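Local coordinates for protein Dye-decolorizing peroxidase (Irpex lacteus, PDB 7D8M) that binds heme b and probably acts as a dye-decolorizing peroxidase, using the heme iron to oxidise substrates with hydrogen peroxide, at residues V220-K225 and L360-Y365; P308-I313 and F411-R416; V228-K233 and N352-D357. One frame throughout, in Å; residues are numbered along the deposited sequence.

Interaction 1: V220-K225 and L360-Y365. With HEM (protoporphyrin IX containing Fe), chain B.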
loop_
_atom_site.group_PDB
_atom_site.type_symbol
_atom_site.label_atom_id
_atom_site.label_comp_id
_atom_site.label_asym_id
_atom_site.label_seq_id
_atom_site.Cartn_x
_atom_site.Cartn_y
_atom_site.Cartn_z
ATOM N N VAL A 220 4.253 -6.219 1.791
ATOM C CA VAL A 220 4.425 -6.107 0.347
ATOM C C VAL A 220 5.022 -4.743 0.034
ATOM O O VAL A 220 4.446 -3.712 0.403
ATOM C CB VAL A 220 3.095 -6.283 -0.402
ATOM C CG1 VAL A 220 3.320 -5.976 -1.878
ATOM C CG2 VAL A 220 2.539 -7.690 -0.206
ATOM N N PHE A 221 6.153 -4.725 -0.668
ATOM C CA PHE A 221 6.732 -3.474 -1.146
ATOM C C PHE A 221 6.669 -3.395 -2.667
ATOM O O PHE A 221 7.040 -4.347 -3.365
ATOM C CB PHE A 221 8.183 -3.286 -0.692
ATOM C CG PHE A 221 8.814 -2.026 -1.238
ATOM C CD1 PHE A 221 8.725 -0.834 -0.532
ATOM C CD2 PHE A 221 9.466 -2.026 -2.472
ATOM C CE1 PHE A 221 9.277 0.328 -1.031
ATOM C CE2 PHE A 221 10.023 -0.867 -2.986
ATOM C CZ PHE A 221 9.928 0.318 -2.263
ATOM N N ARG A 222 6.236 -2.238 -3.169
ATOM C CA ARG A 222 6.244 -1.933 -4.593
ATOM C C ARG A 222 6.746 -0.514 -4.787
ATOM O O ARG A 222 6.216 0.419 -4.178
ATOM C CB ARG A 222 4.840 -2.057 -5.214
ATOM C CG ARG A 222 4.157 -3.390 -5.035
ATOM C CD ARG A 222 3.395 -3.758 -6.327
ATOM N NE ARG A 222 4.287 -4.544 -7.145
ATOM C CZ ARG A 222 4.208 -4.740 -8.448
ATOM N NH1 ARG A 222 3.215 -4.242 -9.190
ATOM N NH2 ARG A 222 5.160 -5.474 -9.006
ATOM N N LYS A 223 7.761 -0.344 -5.624
ATOM C CA LYS A 223 8.140 0.979 -6.101
ATOM C C LYS A 223 7.290 1.298 -7.328
ATOM O O LYS A 223 7.506 0.722 -8.400
ATOM C CB LYS A 223 9.624 1.039 -6.439
ATOM C CG LYS A 223 10.054 2.412 -6.918
ATOM C CD LYS A 223 11.565 2.518 -7.087
ATOM C CE LYS A 223 11.962 3.910 -7.546
ATOM N NZ LYS A 223 11.664 4.114 -8.996
ATOM N N LEU A 224 6.332 2.226 -7.177
ATOM C CA LEU A 224 5.356 2.553 -8.224
ATOM C C LEU A 224 5.631 3.961 -8.740
ATOM O O LEU A 224 5.285 4.954 -8.092
ATOM C CB LEU A 224 3.931 2.416 -7.695
ATOM C CG LEU A 224 3.599 1.018 -7.156
ATOM C CD1 LEU A 224 2.197 0.984 -6.577
ATOM C CD2 LEU A 224 3.786 -0.072 -8.227
ATOM N N LYS A 225 6.280 4.031 -9.898
ATOM C CA LYS A 225 6.599 5.299 -10.541
ATOM C C LYS A 225 5.335 5.947 -11.100
ATOM O O LYS A 225 4.477 5.264 -11.656
ATOM C CB LYS A 225 7.606 5.054 -11.660
ATOM C CG LYS A 225 7.942 6.253 -12.518
ATOM C CD LYS A 225 8.700 5.794 -13.769
ATOM C CE LYS A 225 9.852 6.724 -14.131
ATOM N NZ LYS A 225 10.925 5.973 -14.848
ATOM N N LEU A 360 5.297 6.426 -5.616
ATOM C CA LEU A 360 4.845 5.964 -4.316
ATOM C C LEU A 360 5.714 4.788 -3.918
ATOM O O LEU A 360 5.810 3.808 -4.663
ATOM C CB LEU A 360 3.366 5.565 -4.354
ATOM C CG LEU A 360 2.739 5.042 -3.060
ATOM C CD1 LEU A 360 2.810 6.092 -1.961
ATOM C CD2 LEU A 360 1.300 4.618 -3.305
ATOM N N ALA A 361 6.375 4.903 -2.770
ATOM C CA ALA A 361 7.001 3.742 -2.138
ATOM C C ALA A 361 5.887 3.013 -1.404
ATOM O O ALA A 361 5.596 3.290 -0.243
ATOM C CB ALA A 361 8.134 4.169 -1.205
ATOM N N PHE A 362 5.244 2.073 -2.106
ATOM C CA PHE A 362 4.017 1.442 -1.644
ATOM C C PHE A 362 4.312 0.306 -0.671
ATOM O O PHE A 362 5.133 -0.570 -0.955
ATOM C CB PHE A 362 3.235 0.932 -2.864
ATOM C CG PHE A 362 1.983 0.190 -2.542
ATOM C CD1 PHE A 362 0.751 0.853 -2.496
ATOM C CD2 PHE A 362 2.005 -1.182 -2.373
ATOM C CE1 PHE A 362 -0.418 0.157 -2.227
ATOM C CE2 PHE A 362 0.833 -1.881 -2.115
ATOM C CZ PHE A 362 -0.378 -1.210 -2.029
ATOM N N VAL A 363 3.620 0.310 0.467
ATOM C CA VAL A 363 3.740 -0.725 1.485
ATOM C C VAL A 363 2.342 -1.146 1.904
ATOM O O VAL A 363 1.515 -0.294 2.243
ATOM C CB VAL A 363 4.516 -0.232 2.722
ATOM C CG1 VAL A 363 4.460 -1.291 3.810
ATOM C CG2 VAL A 363 5.953 0.150 2.362
ATOM N N GLU A 364 2.083 -2.452 1.906
ATOM C CA GLU A 364 0.790 -2.969 2.334
ATOM C C GLU A 364 0.995 -4.202 3.201
ATOM O O GLU A 364 1.751 -5.108 2.830
ATOM C CB GLU A 364 -0.104 -3.307 1.131
ATOM C CG GLU A 364 -1.552 -3.546 1.507
ATOM C CD GLU A 364 -2.502 -3.546 0.312
ATOM O OE1 GLU A 364 -2.070 -3.893 -0.800
ATOM O OE2 GLU A 364 -3.683 -3.174 0.490
ATOM N N TYR A 365 0.314 -4.232 4.347
ATOM C CA TYR A 365 0.435 -5.304 5.331
ATOM C C TYR A 365 -0.833 -6.147 5.376
ATOM O O TYR A 365 -1.944 -5.615 5.279
ATOM C CB TYR A 365 0.690 -4.737 6.727
ATOM C CG TYR A 365 2.015 -4.058 6.913
ATOM C CD1 TYR A 365 3.154 -4.787 7.240
ATOM C CD2 TYR A 365 2.127 -2.676 6.811
ATOM C CE1 TYR A 365 4.390 -4.154 7.447
ATOM C CE2 TYR A 365 3.359 -2.031 7.027
ATOM C CZ TYR A 365 4.484 -2.778 7.339
ATOM O OH TYR A 365 5.701 -2.140 7.541
HETATM C CHA HEM B . -6.961 4.034 -1.683
HETATM C CHB HEM B . -3.844 6.246 -4.669
HETATM C CHC HEM B . -1.619 1.995 -5.439
HETATM C CHD HEM B . -5.038 -0.277 -2.857
HETATM C C1A HEM B . -6.308 5.011 -2.401
HETATM C C2A HEM B . -6.592 6.433 -2.368
HETATM C C3A HEM B . -5.716 7.042 -3.187
HETATM C C4A HEM B . -4.857 6.028 -3.760
HETATM C CMA HEM B . -5.600 8.545 -3.501
HETATM C CAA HEM B . -7.710 7.092 -1.515
HETATM C CBA HEM B . -7.175 7.450 -0.129
HETATM C CGA HEM B . -7.602 6.435 0.913
HETATM O O1A HEM B . -8.740 5.916 0.823
HETATM O O2A HEM B . -6.812 6.161 1.859
HETATM C C1B HEM B . -2.956 5.290 -5.100
HETATM C C2B HEM B . -1.786 5.550 -5.908
HETATM C C3B HEM B . -1.179 4.369 -6.129
HETATM C C4B HEM B . -1.936 3.339 -5.455
HETATM C CMB HEM B . -1.396 6.967 -6.422
HETATM C CAB HEM B . 0.125 4.060 -6.905
HETATM C CBB HEM B . 1.055 4.980 -7.183
HETATM C C1C HEM B . -2.380 0.987 -4.872
HETATM C C2C HEM B . -2.163 -0.444 -4.998
HETATM C C3C HEM B . -3.110 -1.073 -4.275
HETATM C C4C HEM B . -3.964 -0.055 -3.690
HETATM C CMC HEM B . -1.000 -1.060 -5.814
HETATM C CAC HEM B . -3.363 -2.591 -4.073
HETATM C CBC HEM B . -2.949 -3.526 -4.945
HETATM C C1D HEM B . -5.775 0.698 -2.219
HETATM C C2D HEM B . -6.726 0.507 -1.135
HETATM C C3D HEM B . -7.255 1.690 -0.820
HETATM C C4D HEM B . -6.660 2.688 -1.690
HETATM C CMD HEM B . -7.092 -0.823 -0.455
HETATM C CAD HEM B . -8.317 1.947 0.267
HETATM C CBD HEM B . -9.703 1.778 -0.362
HETATM C CGD HEM B . -10.806 1.911 0.668
HETATM O O1D HEM B . -11.848 2.538 0.344
HETATM O O2D HEM B . -10.647 1.403 1.813
HETATM N NA HEM B . -5.254 4.802 -3.262
HETATM N NB HEM B . -3.024 3.929 -4.836
HETATM N NC HEM B . -3.488 1.179 -4.079
HETATM N ND HEM B . -5.745 2.048 -2.524
HETATM FE FE HEM B . -4.457 2.965 -3.820
#
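The wall of the heme pocket on the face away from the axial histidine is built here from two central antiparallel strands of a ferredoxin-like sheet, Val220-Lys225 and Leu360-Tyr365, with Phe362 set opposite Arg222. Six backbone hydrogen bonds join the three hydrogen-bonded pairs, Val220 with Glu364, Arg222 with Phe362 and Leu224 with Leu360. Among them Phe362 N gives a bond of 2.8 Å to Arg222 O.

The sheet face bearing Leu224, Leu360, Phe362 and Glu364 meets the porphyrin. With its CG anti to the backbone N (chi1 177°), the Phe362 ring reaches the heme, where CE1 lies 3.3 Å from HEM C2C and the methyl CMC sits over one ring face. Leu224 runs beside Phe362 and points the same way, its CD1 3.9 Å from Phe362 CB and 3.7 Å from HEM CAB. On the same side of the ring as Leu224 CD1, the aliphatic start of Arg222 passes Phe362 obliquely, CG to CD2 at 4.1 Å, before its bent chain leads the guanidinium off to a salt bridge with Asp104.

On the other sheet face Val363 CG2 meets the edge of the Phe221 ring, 4.1 Å from CD1, and Phe29 makes an edge-to-face contact with the same ring. Beside the heme, Leu360 CD2 and Glu364 OE1 both lie in the plane of the Phe362 ring at its edge, and Glu364, extended beyond CG, brings OE1 to 3.8 Å from the vinyl carbon HEM CAC.

Interaction 2: P308-I313 and F411-R416; sequences PFTAHI and FGLDPR. With HEM (protoporphyrin IX containing Fe), chain B.
Pro308 and Gly412 face each other with their CA atoms 5.3 Å apart, where the type I turn from Pro308 to Ala311 meets the loop that leaves strand 409-411, and Gly412 bends this loop with a positive phi of 82°. The polar link is made by Thr310, whose hydroxyl OG1 donates to Phe411 O at 2.9 Å. With chi1 at 53° the hydroxyl stands between the backbone N and the carbonyl carbon of its own residue, and from there it meets Phe411 O almost head-on, the C=O...donor angle being 177°.

Beside this bond the proline ring lies against the peptide of the loop, Pro308 CB coming within 3.4 Å of Gly412 O. Leu413 closes the corner. Its methyl CD2 reaches Pro308 and Thr310 of the turn, crossing Pro308 at about a right angle with 4.0 Å to CG, and lying 4.1 Å from Thr310 OG1.

The turn leads straight into the proximal heme-ligand helix: Ala311 occupies the N-cap position, and His312 follows as the axial ligand, its NE2 2.3 Å from HEM FE. Outside the two segments, His312 ND1 is hydrogen-bonded to Asp399 OD2, a pairing that, with the iron bond at NE2, is likely to restrict rotation of the imidazole. One residue on, Ile313 CG2 packs 3.7 Å from HEM CHA at the porphyrin rim.

Helix 249-261 backs the loop, with Leu256 and Met260 touching Leu413, and Arg259 NE bonded to Leu413 O. Past Leu413 the loop turns on Asp414, whose OD1 accepts from Arg416 N at 3.1 Å in an Asx turn, met from above the carboxylate plane.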
loop_
_atom_site.group_PDB
_atom_site.type_symbol
_atom_site.label_atom_id
_atom_site.label_comp_id
_atom_site.label_asym_id
_atom_site.label_seq_id
_atom_site.Cartn_x
_atom_site.Cartn_y
_atom_site.Cartn_z
ATOM N N PRO A 308 -18.303 5.202 -10.070
ATOM C CA PRO A 308 -18.227 4.113 -11.047
ATOM C C PRO A 308 -17.842 2.819 -10.353
ATOM O O PRO A 308 -17.129 2.818 -9.350
ATOM C CB PRO A 308 -17.140 4.576 -12.026
ATOM C CG PRO A 308 -16.938 6.041 -11.742
ATOM C CD PRO A 308 -17.290 6.238 -10.303
ATOM N N PHE A 309 -18.367 1.707 -10.873
ATOM C CA PHE A 309 -18.017 0.402 -10.331
ATOM C C PHE A 309 -16.523 0.151 -10.407
ATOM O O PHE A 309 -16.004 -0.698 -9.675
ATOM C CB PHE A 309 -18.770 -0.692 -11.095
ATOM C CG PHE A 309 -20.257 -0.663 -10.880
ATOM C CD1 PHE A 309 -20.788 -0.287 -9.655
ATOM C CD2 PHE A 309 -21.126 -1.022 -11.904
ATOM C CE1 PHE A 309 -22.158 -0.265 -9.449
ATOM C CE2 PHE A 309 -22.498 -1.007 -11.706
ATOM C CZ PHE A 309 -23.015 -0.624 -10.483
ATOM N N THR A 310 -15.828 0.877 -11.279
ATOM C CA THR A 310 -14.415 0.687 -11.546
ATOM C C THR A 310 -13.524 1.727 -10.879
ATOM O O THR A 310 -12.319 1.730 -11.140
ATOM C CB THR A 310 -14.187 0.723 -13.053
ATOM O OG1 THR A 310 -14.757 1.929 -13.564
ATOM C CG2 THR A 310 -14.876 -0.455 -13.714
ATOM N N ALA A 311 -14.077 2.637 -10.076
ATOM C CA ALA A 311 -13.233 3.575 -9.344
ATOM C C ALA A 311 -12.224 2.823 -8.501
ATOM O O ALA A 311 -12.522 1.771 -7.934
ATOM C CB ALA A 311 -14.050 4.475 -8.422
ATOM N N HIS A 312 -11.033 3.413 -8.388
ATOM C CA HIS A 312 -9.922 2.757 -7.716
ATOM C C HIS A 312 -10.325 2.222 -6.347
ATOM O O HIS A 312 -10.173 1.028 -6.071
ATOM C CB HIS A 312 -8.760 3.736 -7.584
ATOM C CG HIS A 312 -7.584 3.159 -6.867
ATOM N ND1 HIS A 312 -7.097 1.899 -7.147
ATOM C CD2 HIS A 312 -6.807 3.654 -5.877
ATOM C CE1 HIS A 312 -6.057 1.648 -6.369
ATOM N NE2 HIS A 312 -5.865 2.695 -5.590
ATOM N N ILE A 313 -10.864 3.090 -5.480
ATOM C CA ILE A 313 -11.162 2.657 -4.114
ATOM C C ILE A 313 -12.310 1.659 -4.092
ATOM O O ILE A 313 -12.397 0.834 -3.176
ATOM C CB ILE A 313 -11.452 3.855 -3.186
ATOM C CG1 ILE A 313 -12.768 4.555 -3.548
ATOM C CG2 ILE A 313 -10.269 4.827 -3.162
ATOM C CD1 ILE A 313 -13.257 5.491 -2.465
ATOM N N PHE A 411 -14.717 1.242 -18.251
ATOM C CA PHE A 411 -16.053 1.775 -18.510
ATOM C C PHE A 411 -16.632 2.440 -17.257
ATOM O O PHE A 411 -16.100 2.317 -16.148
ATOM C CB PHE A 411 -16.997 0.670 -19.000
ATOM C CG PHE A 411 -16.573 0.024 -20.295
ATOM C CD1 PHE A 411 -17.152 0.413 -21.505
ATOM C CD2 PHE A 411 -15.612 -0.981 -20.304
ATOM C CE1 PHE A 411 -16.770 -0.179 -22.697
ATOM C CE2 PHE A 411 -15.222 -1.576 -21.488
ATOM C CZ PHE A 411 -15.806 -1.177 -22.695
ATOM N N GLY A 412 -17.739 3.165 -17.456
ATOM C CA GLY A 412 -18.511 3.746 -16.374
ATOM C C GLY A 412 -17.997 5.056 -15.809
ATOM O O GLY A 412 -18.618 5.595 -14.878
ATOM N N LEU A 413 -16.897 5.593 -16.335
ATOM C CA LEU A 413 -16.327 6.813 -15.764
ATOM C C LEU A 413 -17.169 8.045 -16.086
ATOM O O LEU A 413 -17.187 8.997 -15.300
ATOM C CB LEU A 413 -14.903 7.009 -16.264
ATOM C CG LEU A 413 -13.899 5.935 -15.846
ATOM C CD1 LEU A 413 -12.549 6.314 -16.396
ATOM C CD2 LEU A 413 -13.860 5.805 -14.324
ATOM N N ASP A 414 -17.867 8.046 -17.229
ATOM C CA ASP A 414 -18.769 9.140 -17.584
ATOM C C ASP A 414 -20.119 8.935 -16.901
ATOM O O ASP A 414 -20.841 7.984 -17.221
ATOM C CB ASP A 414 -18.938 9.228 -19.104
ATOM C CG ASP A 414 -19.669 10.491 -19.542
ATOM O OD1 ASP A 414 -20.287 11.152 -18.690
ATOM O OD2 ASP A 414 -19.625 10.825 -20.745
ATOM N N PRO A 415 -20.496 9.801 -15.958
ATOM C CA PRO A 415 -21.743 9.566 -15.219
ATOM C C PRO A 415 -22.974 9.690 -16.092
ATOM O O PRO A 415 -24.038 9.192 -15.704
ATOM C CB PRO A 415 -21.719 10.640 -14.124
ATOM C CG PRO A 415 -20.801 11.709 -14.655
ATOM C CD PRO A 415 -19.797 11.027 -15.528
ATOM N N ARG A 416 -22.850 10.311 -17.264
ATOM C CA ARG A 416 -23.954 10.490 -18.196
ATOM C C ARG A 416 -24.026 9.376 -19.227
ATOM O O ARG A 416 -24.923 9.387 -20.071
ATOM C CB ARG A 416 -23.826 11.839 -18.915
ATOM C CG ARG A 416 -23.497 12.998 -17.993
ATOM C CD ARG A 416 -24.322 14.212 -18.297
ATOM N NE ARG A 416 -23.739 15.053 -19.337
ATOM C CZ ARG A 416 -24.329 15.316 -20.500
ATOM N NH1 ARG A 416 -25.513 14.784 -20.780
ATOM N NH2 ARG A 416 -23.732 16.105 -21.386
HETATM C CHA HEM B . -6.961 4.034 -1.683
HETATM C CHB HEM B . -3.844 6.246 -4.669
HETATM C CHC HEM B . -1.619 1.995 -5.439
HETATM C CHD HEM B . -5.038 -0.277 -2.857
HETATM C C1A HEM B . -6.308 5.011 -2.401
HETATM C C2A HEM B . -6.592 6.433 -2.368
HETATM C C3A HEM B . -5.716 7.042 -3.187
HETATM C C4A HEM B . -4.857 6.028 -3.760
HETATM C CMA HEM B . -5.600 8.545 -3.501
HETATM C CAA HEM B . -7.710 7.092 -1.515
HETATM C CBA HEM B . -7.175 7.450 -0.129
HETATM C CGA HEM B . -7.602 6.435 0.913
HETATM O O1A HEM B . -8.740 5.916 0.823
HETATM O O2A HEM B . -6.812 6.161 1.859
HETATM C C1B HEM B . -2.956 5.290 -5.100
HETATM C C2B HEM B . -1.786 5.550 -5.908
HETATM C C3B HEM B . -1.179 4.369 -6.129
HETATM C C4B HEM B . -1.936 3.339 -5.455
HETATM C CMB HEM B . -1.396 6.967 -6.422
HETATM C CAB HEM B . 0.125 4.060 -6.905
HETATM C CBB HEM B . 1.055 4.980 -7.183
HETATM C C1C HEM B . -2.380 0.987 -4.872
HETATM C C2C HEM B . -2.163 -0.444 -4.998
HETATM C C3C HEM B . -3.110 -1.073 -4.275
HETATM C C4C HEM B . -3.964 -0.055 -3.690
HETATM C CMC HEM B . -1.000 -1.060 -5.814
HETATM C CAC HEM B . -3.363 -2.591 -4.073
HETATM C CBC HEM B . -2.949 -3.526 -4.945
HETATM C C1D HEM B . -5.775 0.698 -2.219
HETATM C C2D HEM B . -6.726 0.507 -1.135
HETATM C C3D HEM B . -7.255 1.690 -0.820
HETATM C C4D HEM B . -6.660 2.688 -1.690
HETATM C CMD HEM B . -7.092 -0.823 -0.455
HETATM C CAD HEM B . -8.317 1.947 0.267
HETATM C CBD HEM B . -9.703 1.778 -0.362
HETATM C CGD HEM B . -10.806 1.911 0.668
HETATM O O1D HEM B . -11.848 2.538 0.344
HETATM O O2D HEM B . -10.647 1.403 1.813
HETATM N NA HEM B . -5.254 4.802 -3.262
HETATM N NB HEM B . -3.024 3.929 -4.836
HETATM N NC HEM B . -3.488 1.179 -4.079
HETATM N ND HEM B . -5.745 2.048 -2.524
HETATM FE FE HEM B . -4.457 2.965 -3.820
#

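Interaction 3: V228-K233 and N352-D357; sequences VPEFNK and NTTTID
Glu230 grips Thr354 with both carboxylate oxygens. OE1 accepts from the hydroxyl OG1 of Thr354 at 2.7 Å and OE2 from Thr354 N at 2.8 Å, the latter with an N-H...O angle of 162°. Both donors arrive on the syn sides of the carboxylate, though tilted somewhat from its plane. The side chain folds back at chi2 (84°) to present this end to the loop, and the two bonds hold the carboxylate against rotation. A lysine in its place would probably leave the hydroxyl and backbone N of Thr354 without their shared acceptor and set this part of the loop free to shift.

Two waters extend the polar contact. One accepts from Val228 N at 3.0 Å and donates to Thr354 OG1, so that this hydroxyl both gives and receives. The other accepts from Asn352 ND2 and donates to Pro229 O.

Around these bonds lies the packing of helix 228-237 on the turn that follows helix 346-351, which ends in a Schellman motif at Asn352. The Pro229 ring rests on the loop backbone, CB 3.5 Å from Asn352 C, and its CD lies 3.4 Å from Thr354 OG1. Farther along, the methylene chain of Lys233 crosses the amide of Asn352, CD to OD1 at 3.7 Å, while its ammonium pairs with Asp237.

Glu230 lies in the first turn of its helix, where the helix dipole would probably favour its negative charge, and its two oxygens, together with two bridging waters, tie the start of helix 228-237 to the loop before strand 359-366 through polar bonds, backed by the packing of Pro229 and Lys233.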
loop_
_atom_site.group_PDB
_atom_site.type_symbol
_atom_site.label_atom_id
_atom_site.label_comp_id
_atom_site.label_asym_id
_atom_site.label_seq_id
_atom_site.Cartn_x
_atom_site.Cartn_y
_atom_site.Cartn_z
ATOM N N VAL A 228 2.884 12.110 -13.607
ATOM C CA VAL A 228 1.885 13.079 -13.157
ATOM C C VAL A 228 1.466 14.024 -14.282
ATOM O O VAL A 228 0.252 14.220 -14.487
ATOM C CB VAL A 228 2.401 13.865 -11.939
ATOM C CG1 VAL A 228 1.328 14.817 -11.431
ATOM C CG2 VAL A 228 2.834 12.905 -10.848
ATOM N N PRO A 229 2.396 14.654 -15.021
ATOM C CA PRO A 229 1.940 15.530 -16.115
ATOM C C PRO A 229 1.190 14.762 -17.175
ATOM O O PRO A 229 0.238 15.288 -17.748
ATOM C CB PRO A 229 3.240 16.145 -16.663
ATOM C CG PRO A 229 4.290 15.867 -15.610
ATOM C CD PRO A 229 3.873 14.579 -14.986
ATOM N N GLU A 230 1.594 13.520 -17.442
ATOM C CA GLU A 230 0.862 12.684 -18.382
ATOM C C GLU A 230 -0.576 12.488 -17.915
ATOM O O GLU A 230 -1.524 12.640 -18.692
ATOM C CB GLU A 230 1.581 11.344 -18.521
ATOM C CG GLU A 230 2.879 11.419 -19.310
ATOM C CD GLU A 230 4.094 11.855 -18.477
ATOM O OE1 GLU A 230 3.949 12.266 -17.303
ATOM O OE2 GLU A 230 5.215 11.790 -19.014
ATOM N N PHE A 231 -0.746 12.168 -16.633
ATOM C CA PHE A 231 -2.071 11.987 -16.055
ATOM C C PHE A 231 -2.895 13.268 -16.159
ATOM O O PHE A 231 -4.051 13.241 -16.602
ATOM C CB PHE A 231 -1.928 11.542 -14.593
ATOM C CG PHE A 231 -3.204 11.637 -13.792
ATOM C CD1 PHE A 231 -3.434 12.722 -12.952
ATOM C CD2 PHE A 231 -4.162 10.641 -13.870
ATOM C CE1 PHE A 231 -4.611 12.814 -12.207
ATOM C CE2 PHE A 231 -5.336 10.722 -13.130
ATOM C CZ PHE A 231 -5.561 11.814 -12.297
ATOM N N ASN A 232 -2.315 14.403 -15.747
ATOM C CA ASN A 232 -3.025 15.679 -15.824
ATOM C C ASN A 232 -3.452 16.004 -17.255
ATOM O O ASN A 232 -4.577 16.459 -17.483
ATOM C CB ASN A 232 -2.153 16.802 -15.263
ATOM C CG ASN A 232 -2.042 16.745 -13.757
ATOM O OD1 ASN A 232 -2.930 16.225 -13.086
ATOM N ND2 ASN A 232 -0.954 17.282 -13.215
ATOM N N LYS A 233 -2.566 15.779 -18.231
ATOM C CA LYS A 233 -2.906 16.047 -19.630
ATOM C C LYS A 233 -4.042 15.145 -20.106
ATOM O O LYS A 233 -4.922 15.580 -20.865
ATOM C CB LYS A 233 -1.649 15.868 -20.497
ATOM C CG LYS A 233 -1.847 16.020 -22.013
ATOM C CD LYS A 233 -2.297 17.422 -22.372
ATOM C CE LYS A 233 -2.382 17.614 -23.885
ATOM N NZ LYS A 233 -3.485 18.560 -24.245
ATOM N N ASN A 352 3.982 18.621 -20.376
ATOM C CA ASN A 352 3.122 17.458 -20.142
ATOM C C ASN A 352 3.914 16.160 -20.126
ATOM O O ASN A 352 3.388 15.099 -20.467
ATOM C CB ASN A 352 2.003 17.373 -21.185
ATOM C CG ASN A 352 1.164 18.616 -21.226
ATOM O OD1 ASN A 352 0.951 19.204 -22.290
ATOM N ND2 ASN A 352 0.672 19.030 -20.069
ATOM N N THR A 353 5.182 16.231 -19.710
ATOM C CA THR A 353 6.108 15.119 -19.843
ATOM C C THR A 353 6.914 14.973 -18.560
ATOM O O THR A 353 7.428 15.963 -18.037
ATOM C CB THR A 353 7.047 15.355 -21.030
ATOM O OG1 THR A 353 6.274 15.435 -22.234
ATOM C CG2 THR A 353 8.057 14.239 -21.152
ATOM N N THR A 354 7.031 13.742 -18.070
ATOM C CA THR A 354 7.844 13.452 -16.899
ATOM C C THR A 354 9.325 13.425 -17.283
ATOM O O THR A 354 9.705 12.778 -18.263
ATOM C CB THR A 354 7.437 12.104 -16.302
ATOM O OG1 THR A 354 6.127 12.188 -15.732
ATOM C CG2 THR A 354 8.435 11.678 -15.212
ATOM N N THR A 355 10.158 14.123 -16.512
ATOM C CA THR A 355 11.610 14.012 -16.643
ATOM C C THR A 355 12.305 13.473 -15.397
ATOM O O THR A 355 13.473 13.077 -15.489
ATOM C CB THR A 355 12.237 15.374 -17.004
ATOM O OG1 THR A 355 12.142 16.271 -15.889
ATOM C CG2 THR A 355 11.514 16.001 -18.196
ATOM N N ILE A 356 11.630 13.429 -14.247
ATOM C CA ILE A 356 12.235 13.019 -12.985
ATOM C C ILE A 356 11.452 11.842 -12.427
ATOM O O ILE A 356 10.221 11.801 -12.531
ATOM C CB ILE A 356 12.262 14.177 -11.966
ATOM C CG1 ILE A 356 12.952 15.406 -12.558
ATOM C CG2 ILE A 356 12.961 13.756 -10.678
ATOM C CD1 ILE A 356 12.802 16.656 -11.676
ATOM N N ASP A 357 12.165 10.885 -11.842
ATOM C CA ASP A 357 11.521 9.747 -11.200
ATOM C C ASP A 357 10.847 10.206 -9.912
ATOM O O ASP A 357 11.463 10.865 -9.068
ATOM C CB ASP A 357 12.556 8.647 -10.927
ATOM C CG ASP A 357 11.941 7.364 -10.398
ATOM O OD1 ASP A 357 10.713 7.192 -10.521
ATOM O OD2 ASP A 357 12.683 6.515 -9.846
HETATM O O HOH W 1 5.809 12.337 -12.962
HETATM O O HOH W 2 0.479 18.297 -17.583
#

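In the fold
From the N terminus, strand 217-226 supplies the first half of interaction 1, and helix 228-237, directly after it, the first half of interaction 3. The chain then reaches 308-313, which opens interaction 2. Segment 352-357 closes the loop of interaction 3, and 360-365, just beyond, closes interaction 1, so that interaction 3 is nested inside interaction 1. Interaction 2 closes only at 411-416 and therefore crosses both. Interactions 1 and 2 bring the sheet and the proximal helix to the two faces of one heme, their nearest atoms about 7 Å apart. Interactions 1 and 3 touch directly, through a salt bridge between Lys223 and Asp357.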